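Local coordinates for protein PbICP-C (Plasmodium berghei, PDB 3PNR) that probably inhibits papain-like cysteine peptidases, acting as the C-terminal inhibitor domain of a Plasmodium protein of the falstatin family, at residues Glu43-Ser48 with Lys180-Thr185; Ile74-Pro79 with Gly159-Val164; Tyr67-Leu72 with Tyr165-Pro170; Asn38-Glu43 with Ser175-Lys180. All blocks are in the same frame, centred on the assembly; numbering follows the deposited sequence.

Contact 1 of 4, residues Glu43-Ser48 with Lys180-Thr185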
# COMPACT_ATOMS: atom_id res chain seq x y z
N GLU B 43 11.59 -21.45 -4.47
CA GLU B 43 11.17 -22.57 -3.62
C GLU B 43 10.40 -23.58 -4.45
O GLU B 43 9.24 -23.36 -4.79
CB GLU B 43 10.32 -22.08 -2.44
CG GLU B 43 9.87 -23.18 -1.47
CD GLU B 43 8.96 -22.66 -0.35
OE1 GLU B 43 8.66 -21.45 -0.35
OE2 GLU B 43 8.55 -23.45 0.52
N THR B 44 11.05 -24.69 -4.80
CA THR B 44 10.34 -25.76 -5.48
C THR B 44 9.67 -26.66 -4.46
O THR B 44 10.15 -26.83 -3.34
CB THR B 44 11.24 -26.59 -6.39
OG1 THR B 44 11.91 -25.73 -7.32
CG2 THR B 44 10.40 -27.60 -7.18
N ILE B 45 8.54 -27.24 -4.85
CA ILE B 45 7.78 -28.09 -3.96
C ILE B 45 6.97 -29.09 -4.77
O ILE B 45 6.09 -28.72 -5.55
CB ILE B 45 6.87 -27.27 -3.03
CG1 ILE B 45 5.86 -28.18 -2.32
CG2 ILE B 45 6.15 -26.18 -3.81
CD1 ILE B 45 4.99 -27.45 -1.31
N THR B 46 7.28 -30.37 -4.57
CA THR B 46 6.69 -31.45 -5.36
C THR B 46 5.32 -31.88 -4.84
O THR B 46 5.05 -31.85 -3.63
CB THR B 46 7.63 -32.67 -5.41
OG1 THR B 46 7.80 -33.21 -4.09
CG2 THR B 46 9.00 -32.26 -5.95
N GLN B 47 4.45 -32.27 -5.76
CA GLN B 47 3.11 -32.73 -5.42
C GLN B 47 2.63 -33.83 -6.36
O GLN B 47 2.57 -33.65 -7.57
CB GLN B 47 2.13 -31.56 -5.44
CG GLN B 47 2.17 -30.73 -4.18
CD GLN B 47 1.78 -31.53 -2.95
OE1 GLN B 47 0.86 -32.35 -3.00
NE2 GLN B 47 2.49 -31.31 -1.85
N SER B 48 2.29 -34.98 -5.77
CA SER B 48 1.76 -36.11 -6.52
C SER B 48 0.24 -36.01 -6.65
O SER B 48 -0.44 -35.68 -5.68
CB SER B 48 2.15 -37.43 -5.84
OG SER B 48 1.93 -37.36 -4.44
N LYS B 180 7.56 -19.40 -6.44
CA LYS B 180 7.18 -20.76 -6.06
C LYS B 180 6.98 -21.65 -7.29
O LYS B 180 6.04 -21.44 -8.07
CB LYS B 180 5.89 -20.77 -5.23
CG LYS B 180 5.90 -19.86 -4.01
CD LYS B 180 7.09 -20.10 -3.09
CE LYS B 180 6.85 -19.45 -1.73
NZ LYS B 180 8.10 -18.88 -1.14
N ILE B 181 7.86 -22.63 -7.45
CA ILE B 181 7.68 -23.67 -8.45
C ILE B 181 7.02 -24.90 -7.84
O ILE B 181 7.53 -25.48 -6.89
CB ILE B 181 9.02 -24.13 -9.02
CG1 ILE B 181 9.83 -22.93 -9.50
CG2 ILE B 181 8.79 -25.16 -10.14
CD1 ILE B 181 11.32 -23.10 -9.32
N ILE B 182 5.87 -25.28 -8.38
CA ILE B 182 5.22 -26.52 -7.98
C ILE B 182 5.58 -27.58 -9.01
O ILE B 182 5.32 -27.41 -10.21
CB ILE B 182 3.70 -26.39 -7.95
CG1 ILE B 182 3.29 -25.10 -7.25
CG2 ILE B 182 3.08 -27.61 -7.27
CD1 ILE B 182 4.08 -24.83 -6.00
N TYR B 183 6.20 -28.66 -8.55
CA TYR B 183 6.51 -29.79 -9.41
C TYR B 183 5.44 -30.87 -9.25
O TYR B 183 5.51 -31.69 -8.34
CB TYR B 183 7.90 -30.35 -9.13
CG TYR B 183 8.29 -31.43 -10.10
CD1 TYR B 183 8.42 -31.16 -11.45
CD2 TYR B 183 8.52 -32.73 -9.66
CE1 TYR B 183 8.78 -32.14 -12.35
CE2 TYR B 183 8.88 -33.72 -10.55
CZ TYR B 183 9.00 -33.43 -11.89
OH TYR B 183 9.36 -34.42 -12.78
N VAL B 184 4.46 -30.84 -10.14
CA VAL B 184 3.30 -31.72 -10.05
C VAL B 184 3.41 -32.93 -10.98
O VAL B 184 3.78 -32.80 -12.16
CB VAL B 184 2.00 -30.95 -10.39
CG1 VAL B 184 0.82 -31.91 -10.48
CG2 VAL B 184 1.75 -29.87 -9.35
N THR B 185 3.10 -34.11 -10.45
CA THR B 185 3.08 -35.33 -11.25
C THR B 185 1.64 -35.83 -11.39
O THR B 185 1.00 -36.19 -10.40
CB THR B 185 3.94 -36.44 -10.61
OG1 THR B 185 3.28 -36.94 -9.44
CG2 THR B 185 5.32 -35.90 -10.22
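E43 meets K180 in a salt bridge on two neighbouring parallel strands. E43 OE1 lies 2.7 Å from K180 NZ, and the amine meets this oxygen nearly along its C-O bond. E43 reaches out with a fully extended chain, CG opposite the backbone N (chi1 -178°). K180 is bent at its second and fourth torsions, which brings NZ to the E43 carboxylate. Its CD also packs on E43 CB, at 3.8 Å.

I181 meets the 43-48 strand with both backbone and side chain. Its N donates to E43 O from above the carbonyl plane. Its own O accepts from I45 N at 2.9 Å, nearly in line with the C=O bond. On the face that carries T44, T46 and Y183, the I181 CD1 methyl lies 3.4 Å from T44 OG1. T46 CG2 touches the edge of the Y183 ring, at CD2.

Q47 continues the ladder. Its N donates to Y183 O at 2.8 Å, and its O accepts from T185 N at 3.0 Å. Its side chain leads away from the partner strand, so it is mainly the backbone that meets 180-185. On this other face I45 and I182 point the same way and touch through I45 CG2 and I182 CD1.

The pair is the parallel edge of a four-stranded sheet, consistent with the immunoglobulin-like sandwich of chagasin relatives. Strand 41-49 is outermost within the chain, and strand 159-168 flanks 178-186 on its other side. Strand 29-33 of the second sheet packs on I45 and I182 through L33.

Contact 2 of 4, residues Ile74-Pro79 with Gly159-Val164. With CD (cadmium ion), chain F.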
# COMPACT_ATOMS: atom_id res chain seq x y z
N ILE B 74 3.54 -22.70 -17.08
CA ILE B 74 3.57 -24.16 -16.96
C ILE B 74 4.65 -24.66 -17.92
O ILE B 74 4.63 -24.33 -19.11
CB ILE B 74 2.22 -24.78 -17.36
CG1 ILE B 74 1.06 -24.02 -16.71
CG2 ILE B 74 2.16 -26.25 -16.97
CD1 ILE B 74 0.79 -24.43 -15.27
N HIS B 75 5.59 -25.45 -17.42
CA HIS B 75 6.69 -25.97 -18.25
C HIS B 75 6.87 -27.48 -18.13
O HIS B 75 6.57 -28.07 -17.09
CB HIS B 75 8.02 -25.29 -17.90
CG HIS B 75 7.94 -23.79 -17.85
ND1 HIS B 75 8.12 -23.00 -18.97
CD2 HIS B 75 7.71 -22.94 -16.82
CE1 HIS B 75 8.00 -21.73 -18.63
NE2 HIS B 75 7.75 -21.67 -17.33
N LYS B 76 7.36 -28.10 -19.20
CA LYS B 76 7.85 -29.47 -19.10
C LYS B 76 9.30 -29.41 -18.67
O LYS B 76 9.75 -30.21 -17.86
CB LYS B 76 7.71 -30.20 -20.43
CG LYS B 76 6.31 -30.74 -20.69
CD LYS B 76 5.87 -31.67 -19.57
CE LYS B 76 4.37 -31.90 -19.58
NZ LYS B 76 3.89 -32.41 -20.89
N ASP B 77 10.02 -28.43 -19.21
CA ASP B 77 11.40 -28.15 -18.81
C ASP B 77 11.46 -27.54 -17.42
O ASP B 77 10.63 -26.70 -17.06
CB ASP B 77 12.05 -27.18 -19.80
CG ASP B 77 11.32 -25.85 -19.88
OD1 ASP B 77 10.11 -25.87 -20.20
OD2 ASP B 77 11.94 -24.79 -19.62
N GLU B 78 12.44 -27.96 -16.63
CA GLU B 78 12.73 -27.29 -15.37
C GLU B 78 13.03 -25.83 -15.70
O GLU B 78 13.97 -25.54 -16.45
CB GLU B 78 13.93 -27.93 -14.68
CG GLU B 78 14.30 -27.30 -13.35
CD GLU B 78 15.54 -27.91 -12.74
OE1 GLU B 78 16.53 -28.11 -13.47
OE2 GLU B 78 15.52 -28.20 -11.52
N PRO B 79 12.23 -24.90 -15.14
CA PRO B 79 12.28 -23.48 -15.52
C PRO B 79 13.45 -22.73 -14.88
O PRO B 79 13.75 -22.92 -13.70
CB PRO B 79 10.95 -22.93 -15.00
CG PRO B 79 10.21 -24.12 -14.40
CD PRO B 79 11.25 -25.14 -14.08
N GLY B 159 1.70 -37.05 -16.44
CA GLY B 159 2.88 -36.30 -16.82
C GLY B 159 3.56 -35.58 -15.67
O GLY B 159 3.16 -35.71 -14.51
N LYS B 160 4.61 -34.84 -15.99
CA LYS B 160 5.31 -33.99 -15.03
C LYS B 160 5.19 -32.54 -15.45
O LYS B 160 5.46 -32.20 -16.61
CB LYS B 160 6.78 -34.39 -14.90
CG LYS B 160 7.00 -35.79 -14.38
CD LYS B 160 6.32 -36.00 -13.04
CE LYS B 160 6.65 -37.37 -12.47
NZ LYS B 160 6.40 -38.46 -13.46
N TYR B 161 4.79 -31.68 -14.52
CA TYR B 161 4.54 -30.28 -14.85
C TYR B 161 5.18 -29.32 -13.86
O TYR B 161 5.06 -29.48 -12.64
CB TYR B 161 3.03 -30.03 -14.92
CG TYR B 161 2.28 -30.99 -15.83
CD1 TYR B 161 2.19 -30.75 -17.19
CD2 TYR B 161 1.67 -32.12 -15.31
CE1 TYR B 161 1.51 -31.63 -18.02
CE2 TYR B 161 0.99 -33.00 -16.13
CZ TYR B 161 0.91 -32.75 -17.48
OH TYR B 161 0.23 -33.62 -18.30
N TYR B 162 5.89 -28.32 -14.39
CA TYR B 162 6.45 -27.23 -13.59
C TYR B 162 5.51 -26.03 -13.64
O TYR B 162 5.43 -25.35 -14.67
CB TYR B 162 7.83 -26.83 -14.10
CG TYR B 162 8.92 -27.81 -13.76
CD1 TYR B 162 9.44 -27.88 -12.47
CD2 TYR B 162 9.44 -28.66 -14.72
CE1 TYR B 162 10.44 -28.77 -12.15
CE2 TYR B 162 10.44 -29.56 -14.41
CZ TYR B 162 10.93 -29.61 -13.13
OH TYR B 162 11.93 -30.51 -12.81
N ILE B 163 4.81 -25.79 -12.54
CA ILE B 163 3.91 -24.64 -12.42
C ILE B 163 4.60 -23.52 -11.64
O ILE B 163 5.06 -23.73 -10.52
CB ILE B 163 2.62 -25.03 -11.70
CG1 ILE B 163 2.05 -26.32 -12.30
CG2 ILE B 163 1.61 -23.89 -11.77
CD1 ILE B 163 0.66 -26.65 -11.83
N VAL B 164 4.68 -22.34 -12.24
CA VAL B 164 5.43 -21.24 -11.63
C VAL B 164 4.58 -20.07 -11.14
O VAL B 164 3.81 -19.47 -11.89
CB VAL B 164 6.54 -20.73 -12.56
CG1 VAL B 164 7.35 -19.65 -11.87
CG2 VAL B 164 7.43 -21.88 -12.99
CD CD F . 9.73 -23.72 -20.65
O HOH W 1 7.70 -22.88 -21.88
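Y162 fills the hollow under the turn from K76 to P79. P79 CD and E78 CA sit over one face of its ring, each as a CH-pi contact, with E78 CA 3.7 Å from the ring centroid. K76 O comes in at the edge, in the ring plane, 3.5 Å from Y162 CD2. The P79 ring wedges into the next gap: its CG lies 3.6 Å from Y162 CB and 3.8 Å from V164 CG2. The same V164 methyl touches the edge of the H75 imidazole.

H75 and Y162 form a hydrogen-bonded antiparallel pair at the edge of the four-stranded sheet, 68-75 being its outermost strand within the chain. Each N donates to the other's O. Beyond H75 the chain leaves the sheet. A cadmium ion is bound by H75 ND1 at 2.4 Å, closely by D77 OD1 (2.2 Å), more distantly by D77 OD2 (2.7 Å) and by a water.

On the face opposite Y162, I74 CD1 nestles against I163 CG2 at 3.6 Å. K76 is bent at its second torsion (chi2 -57°), which lays its CE beside the Y161 ring. K76 NZ forms a salt bridge with E99, and Y161 OH bonds K157 O.

Contact 3 of 4, residues Tyr67-Leu72 with Tyr165-Pro170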
# COMPACT_ATOMS: atom_id res chain seq x y z
N TYR B 67 3.12 -5.80 -3.79
CA TYR B 67 3.35 -7.12 -4.35
C TYR B 67 2.04 -7.83 -4.66
O TYR B 67 1.09 -7.76 -3.87
CB TYR B 67 4.16 -7.98 -3.37
CG TYR B 67 5.56 -7.48 -3.15
CD1 TYR B 67 5.81 -6.39 -2.32
CD2 TYR B 67 6.64 -8.10 -3.77
CE1 TYR B 67 7.09 -5.93 -2.11
CE2 TYR B 67 7.94 -7.65 -3.56
CZ TYR B 67 8.16 -6.56 -2.73
OH TYR B 67 9.43 -6.11 -2.52
N LEU B 68 1.98 -8.51 -5.80
CA LEU B 68 0.89 -9.45 -6.07
C LEU B 68 1.38 -10.82 -6.56
O LEU B 68 2.48 -10.95 -7.10
CB LEU B 68 -0.16 -8.86 -7.02
CG LEU B 68 0.18 -8.31 -8.40
CD1 LEU B 68 1.57 -8.71 -8.88
CD2 LEU B 68 -0.88 -8.76 -9.40
N TRP B 69 0.56 -11.85 -6.36
CA TRP B 69 0.85 -13.19 -6.86
C TRP B 69 0.40 -13.33 -8.32
O TRP B 69 -0.76 -13.08 -8.64
CB TRP B 69 0.11 -14.22 -6.02
CG TRP B 69 0.70 -14.45 -4.68
CD1 TRP B 69 0.25 -13.96 -3.49
CD2 TRP B 69 1.86 -15.24 -4.37
NE1 TRP B 69 1.06 -14.39 -2.46
CE2 TRP B 69 2.05 -15.18 -2.97
CE3 TRP B 69 2.76 -16.00 -5.14
CZ2 TRP B 69 3.09 -15.85 -2.33
CZ3 TRP B 69 3.80 -16.66 -4.50
CH2 TRP B 69 3.96 -16.58 -3.11
N VAL B 70 1.33 -13.74 -9.18
CA VAL B 70 1.03 -13.96 -10.60
C VAL B 70 1.41 -15.38 -11.03
O VAL B 70 2.52 -15.85 -10.74
CB VAL B 70 1.79 -12.95 -11.47
CG1 VAL B 70 1.34 -13.03 -12.92
CG2 VAL B 70 1.59 -11.57 -10.93
N LEU B 71 0.50 -16.07 -11.71
CA LEU B 71 0.84 -17.35 -12.33
C LEU B 71 1.65 -17.07 -13.58
O LEU B 71 1.15 -16.44 -14.52
CB LEU B 71 -0.40 -18.16 -12.68
CG LEU B 71 -0.13 -19.30 -13.68
CD1 LEU B 71 0.61 -20.47 -13.03
CD2 LEU B 71 -1.43 -19.76 -14.32
N LEU B 72 2.89 -17.52 -13.59
CA LEU B 72 3.84 -17.11 -14.63
C LEU B 72 4.05 -18.14 -15.73
O LEU B 72 4.45 -17.78 -16.84
CB LEU B 72 5.19 -16.74 -14.00
CG LEU B 72 5.23 -15.41 -13.25
CD1 LEU B 72 6.57 -15.25 -12.56
CD2 LEU B 72 4.95 -14.24 -14.19
N TYR B 165 4.71 -19.77 -9.85
CA TYR B 165 4.04 -18.62 -9.27
C TYR B 165 5.10 -17.67 -8.74
O TYR B 165 6.18 -18.09 -8.32
CB TYR B 165 3.17 -19.05 -8.09
CG TYR B 165 2.03 -19.96 -8.45
CD1 TYR B 165 0.86 -19.46 -8.98
CD2 TYR B 165 2.12 -21.33 -8.22
CE1 TYR B 165 -0.20 -20.29 -9.29
CE2 TYR B 165 1.06 -22.17 -8.52
CZ TYR B 165 -0.09 -21.64 -9.06
OH TYR B 165 -1.15 -22.47 -9.37
N SER B 166 4.79 -16.38 -8.72
CA SER B 166 5.68 -15.46 -8.05
C SER B 166 4.94 -14.29 -7.44
O SER B 166 3.95 -13.80 -7.98
CB SER B 166 6.78 -14.96 -8.99
OG SER B 166 7.94 -14.63 -8.25
N TYR B 167 5.45 -13.87 -6.28
CA TYR B 167 4.99 -12.70 -5.56
C TYR B 167 6.04 -11.65 -5.82
O TYR B 167 7.16 -11.74 -5.32
CB TYR B 167 4.95 -13.05 -4.07
CG TYR B 167 4.15 -12.12 -3.17
CD1 TYR B 167 2.81 -11.85 -3.42
CD2 TYR B 167 4.74 -11.54 -2.05
CE1 TYR B 167 2.08 -11.01 -2.59
CE2 TYR B 167 4.02 -10.71 -1.21
CZ TYR B 167 2.69 -10.45 -1.49
OH TYR B 167 1.98 -9.62 -0.66
N TYR B 168 5.69 -10.66 -6.64
CA TYR B 168 6.65 -9.63 -7.02
C TYR B 168 5.96 -8.28 -7.25
O TYR B 168 4.73 -8.20 -7.26
CB TYR B 168 7.47 -10.06 -8.25
CG TYR B 168 6.72 -10.01 -9.56
CD1 TYR B 168 5.83 -11.02 -9.91
CD2 TYR B 168 6.90 -8.96 -10.45
CE1 TYR B 168 5.13 -10.98 -11.11
CE2 TYR B 168 6.20 -8.90 -11.65
CZ TYR B 168 5.32 -9.92 -11.98
OH TYR B 168 4.63 -9.88 -13.18
N ARG B 169 6.76 -7.23 -7.41
CA ARG B 169 6.24 -5.92 -7.80
C ARG B 169 6.47 -5.69 -9.29
O ARG B 169 7.61 -5.73 -9.76
CB ARG B 169 6.92 -4.81 -7.00
CG ARG B 169 6.72 -4.85 -5.50
CD ARG B 169 7.45 -3.69 -4.84
NE ARG B 169 6.85 -3.29 -3.57
CZ ARG B 169 7.32 -2.30 -2.80
NH1 ARG B 169 8.40 -1.62 -3.17
NH2 ARG B 169 6.71 -2.00 -1.67
N PRO B 170 5.39 -5.44 -10.04
CA PRO B 170 5.44 -5.20 -11.49
C PRO B 170 6.30 -4.00 -11.83
O PRO B 170 6.91 -3.94 -12.91
CB PRO B 170 3.98 -4.90 -11.83
CG PRO B 170 3.19 -5.59 -10.76
CD PRO B 170 4.01 -5.49 -9.52
O HOH W 2 -0.69 -8.45 -1.60
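V70 N donates to S166 O at 2.9 Å, and the bond is nearly straight (166°). S166 N returns a bond to V70 O. L68 and Y168 form the next hydrogen-bonded pair of this antiparallel ladder, and W69 and Y167 face each other between the two.

W69, Y167 and Y67 build an aromatic cluster. Y167 CB stands over the six-membered ring of W69, 3.5 Å from its centroid. The five-membered ring of W69 meets the Y167 ring obliquely, with planes 31° apart. Y167 swings CG opposite its backbone N (chi1 -164°), and its ring then takes Y67 CB over one face, 3.5 Å from the centroid. The Y67 ring slides past that of Y167 with little overlap. R169 crosses Y67 with its CG over the ring centre, 3.4 Å from the centroid. On the other face of the sheet V70 CG2 packs on Y168 CE1.

A water bonds both Y67 O and Y167 OH. The buried polar ends of the aromatic cluster are each satisfied elsewhere in the chain: Y67 OH bonds S175 O, W69 NE1 bonds E60 O and Y167 OH bonds N62 N. R169 NH2 bonds T65 O, while NH1 forms a salt bridge to an acidic side chain of another protein chain. This end of the sheet therefore lies at an interface, consistent with the way chagasin-family inhibitors use their loops.

Contact 4 of 4, residues Asn38-Glu43 with Ser175-Lys180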
# COMPACT_ATOMS: atom_id res chain seq x y z
N ASN B 38 12.40 -10.91 2.36
CA ASN B 38 12.73 -9.66 1.69
C ASN B 38 13.80 -9.80 0.60
O ASN B 38 13.96 -8.91 -0.24
CB ASN B 38 13.09 -8.56 2.69
CG ASN B 38 11.86 -7.83 3.21
OD1 ASN B 38 11.68 -6.63 2.94
ND2 ASN B 38 10.99 -8.54 3.92
N GLN B 39 14.52 -10.91 0.61
CA GLN B 39 15.46 -11.19 -0.46
C GLN B 39 14.79 -12.04 -1.52
O GLN B 39 13.95 -12.90 -1.23
CB GLN B 39 16.70 -11.90 0.08
CG GLN B 39 17.37 -11.18 1.23
CD GLN B 39 18.27 -12.09 2.03
OE1 GLN B 39 18.82 -13.06 1.50
NE2 GLN B 39 18.44 -11.79 3.32
N THR B 40 15.15 -11.78 -2.77
CA THR B 40 14.68 -12.56 -3.90
C THR B 40 15.03 -14.03 -3.71
O THR B 40 16.19 -14.36 -3.43
CB THR B 40 15.33 -12.06 -5.19
OG1 THR B 40 14.95 -10.69 -5.41
CG2 THR B 40 14.90 -12.91 -6.38
N ASN B 41 14.05 -14.90 -3.87
CA ASN B 41 14.28 -16.33 -3.67
C ASN B 41 13.36 -17.26 -4.45
O ASN B 41 12.39 -16.84 -5.07
CB ASN B 41 14.20 -16.67 -2.18
CG ASN B 41 12.82 -16.47 -1.61
OD1 ASN B 41 12.03 -17.41 -1.53
ND2 ASN B 41 12.51 -15.24 -1.23
N GLN B 42 13.69 -18.54 -4.39
CA GLN B 42 13.01 -19.59 -5.13
C GLN B 42 12.63 -20.69 -4.15
O GLN B 42 13.26 -20.84 -3.10
CB GLN B 42 13.96 -20.14 -6.19
CG GLN B 42 13.32 -20.89 -7.32
CD GLN B 42 14.28 -21.10 -8.48
OE1 GLN B 42 15.17 -20.28 -8.73
NE2 GLN B 42 14.10 -22.21 -9.20
N GLU B 43 11.59 -21.45 -4.47
CA GLU B 43 11.17 -22.57 -3.62
C GLU B 43 10.40 -23.58 -4.45
O GLU B 43 9.24 -23.36 -4.79
CB GLU B 43 10.32 -22.08 -2.44
CG GLU B 43 9.87 -23.18 -1.47
CD GLU B 43 8.96 -22.66 -0.35
OE1 GLU B 43 8.66 -21.45 -0.35
OE2 GLU B 43 8.55 -23.45 0.52
N SER B 175 13.13 -6.47 -7.02
CA SER B 175 13.06 -6.15 -5.61
C SER B 175 12.30 -7.20 -4.82
O SER B 175 11.10 -7.07 -4.60
CB SER B 175 12.40 -4.78 -5.40
OG SER B 175 13.01 -3.77 -6.20
N GLY B 176 13.00 -8.24 -4.39
CA GLY B 176 12.48 -9.19 -3.42
C GLY B 176 11.38 -10.10 -3.93
O GLY B 176 10.40 -10.36 -3.22
N ALA B 177 11.54 -10.59 -5.16
CA ALA B 177 10.58 -11.53 -5.73
C ALA B 177 10.69 -12.92 -5.11
O ALA B 177 11.76 -13.53 -5.10
CB ALA B 177 10.76 -11.61 -7.25
N ASN B 178 9.57 -13.41 -4.56
CA ASN B 178 9.48 -14.75 -4.00
C ASN B 178 8.79 -15.69 -4.99
O ASN B 178 7.59 -15.57 -5.24
CB ASN B 178 8.70 -14.76 -2.68
CG ASN B 178 9.46 -14.11 -1.54
OD1 ASN B 178 9.80 -14.78 -0.55
ND2 ASN B 178 9.72 -12.82 -1.65
N THR B 179 9.55 -16.63 -5.55
CA THR B 179 9.03 -17.49 -6.60
C THR B 179 8.74 -18.89 -6.09
O THR B 179 9.56 -19.48 -5.38
CB THR B 179 10.01 -17.54 -7.77
OG1 THR B 179 10.37 -16.19 -8.13
CG2 THR B 179 9.40 -18.26 -8.96
N LYS B 180 7.56 -19.40 -6.44
CA LYS B 180 7.18 -20.76 -6.06
C LYS B 180 6.98 -21.65 -7.29
O LYS B 180 6.04 -21.44 -8.07
CB LYS B 180 5.89 -20.77 -5.23
CG LYS B 180 5.90 -19.86 -4.01
CD LYS B 180 7.09 -20.10 -3.09
CE LYS B 180 6.85 -19.45 -1.73
NZ LYS B 180 8.10 -18.88 -1.14
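The parallel edge ladder of the sheet begins where N41 pairs with N178. N41 N donates to A177 O at 2.9 Å, and N41 O accepts from T179 N at 2.9 Å. Beyond it E43 N reaches T179 O only in a weak, bent bond.

The N41 side chain ties the two segments together. Its CG sits between the backbone N and the carbonyl carbon (chi1 65°), which swings the amide over strand 178-180. ND2 then uses both of its hydrogens in its own amide plane. One goes to N178 OD1 at 2.8 Å, the other back to Q39 O at 2.7 Å. The two asparagine amides stand almost perpendicular, 86° apart, and ND2 comes to N178 OD1 from above the amide plane of N178. That oxygen also accepts from S37 N.

Before the strands T40 OG1 faces the backbone of G176 and A177 and takes two weak bonds from their N-H groups. T40 CG2 packs 3.4 Å from A177 O. G176 has a positive phi (70°), and the chain turns there into the strand.

On the side away from N41, strand 178-186 continues the sheet to strand 159-168: N178 is bonded to Y167 through the backbone, A177 packs on Y168, and T179 OG1 bonds S166 OG.

The four contacts cover one sheet, in the strand order 41-49, 178-186, 159-168, 68-75. Contacts 4 and 1 are successive parts of one parallel ladder and share E43 and K180; their centres are about 16 Å apart. Contacts 3 and 2 likewise follow each other along the antiparallel pair, about 17 Å between centres. The central strands join the two ladders: I182 N lies 2.8 Å from I163 O between contacts 1 and 2, and K180 N 2.7 Å from Y165 O between contacts 4 and 3. Contact 2 holds one cadmium site; another cadmium lies about 5 Å from the L68 side chain of contact 3.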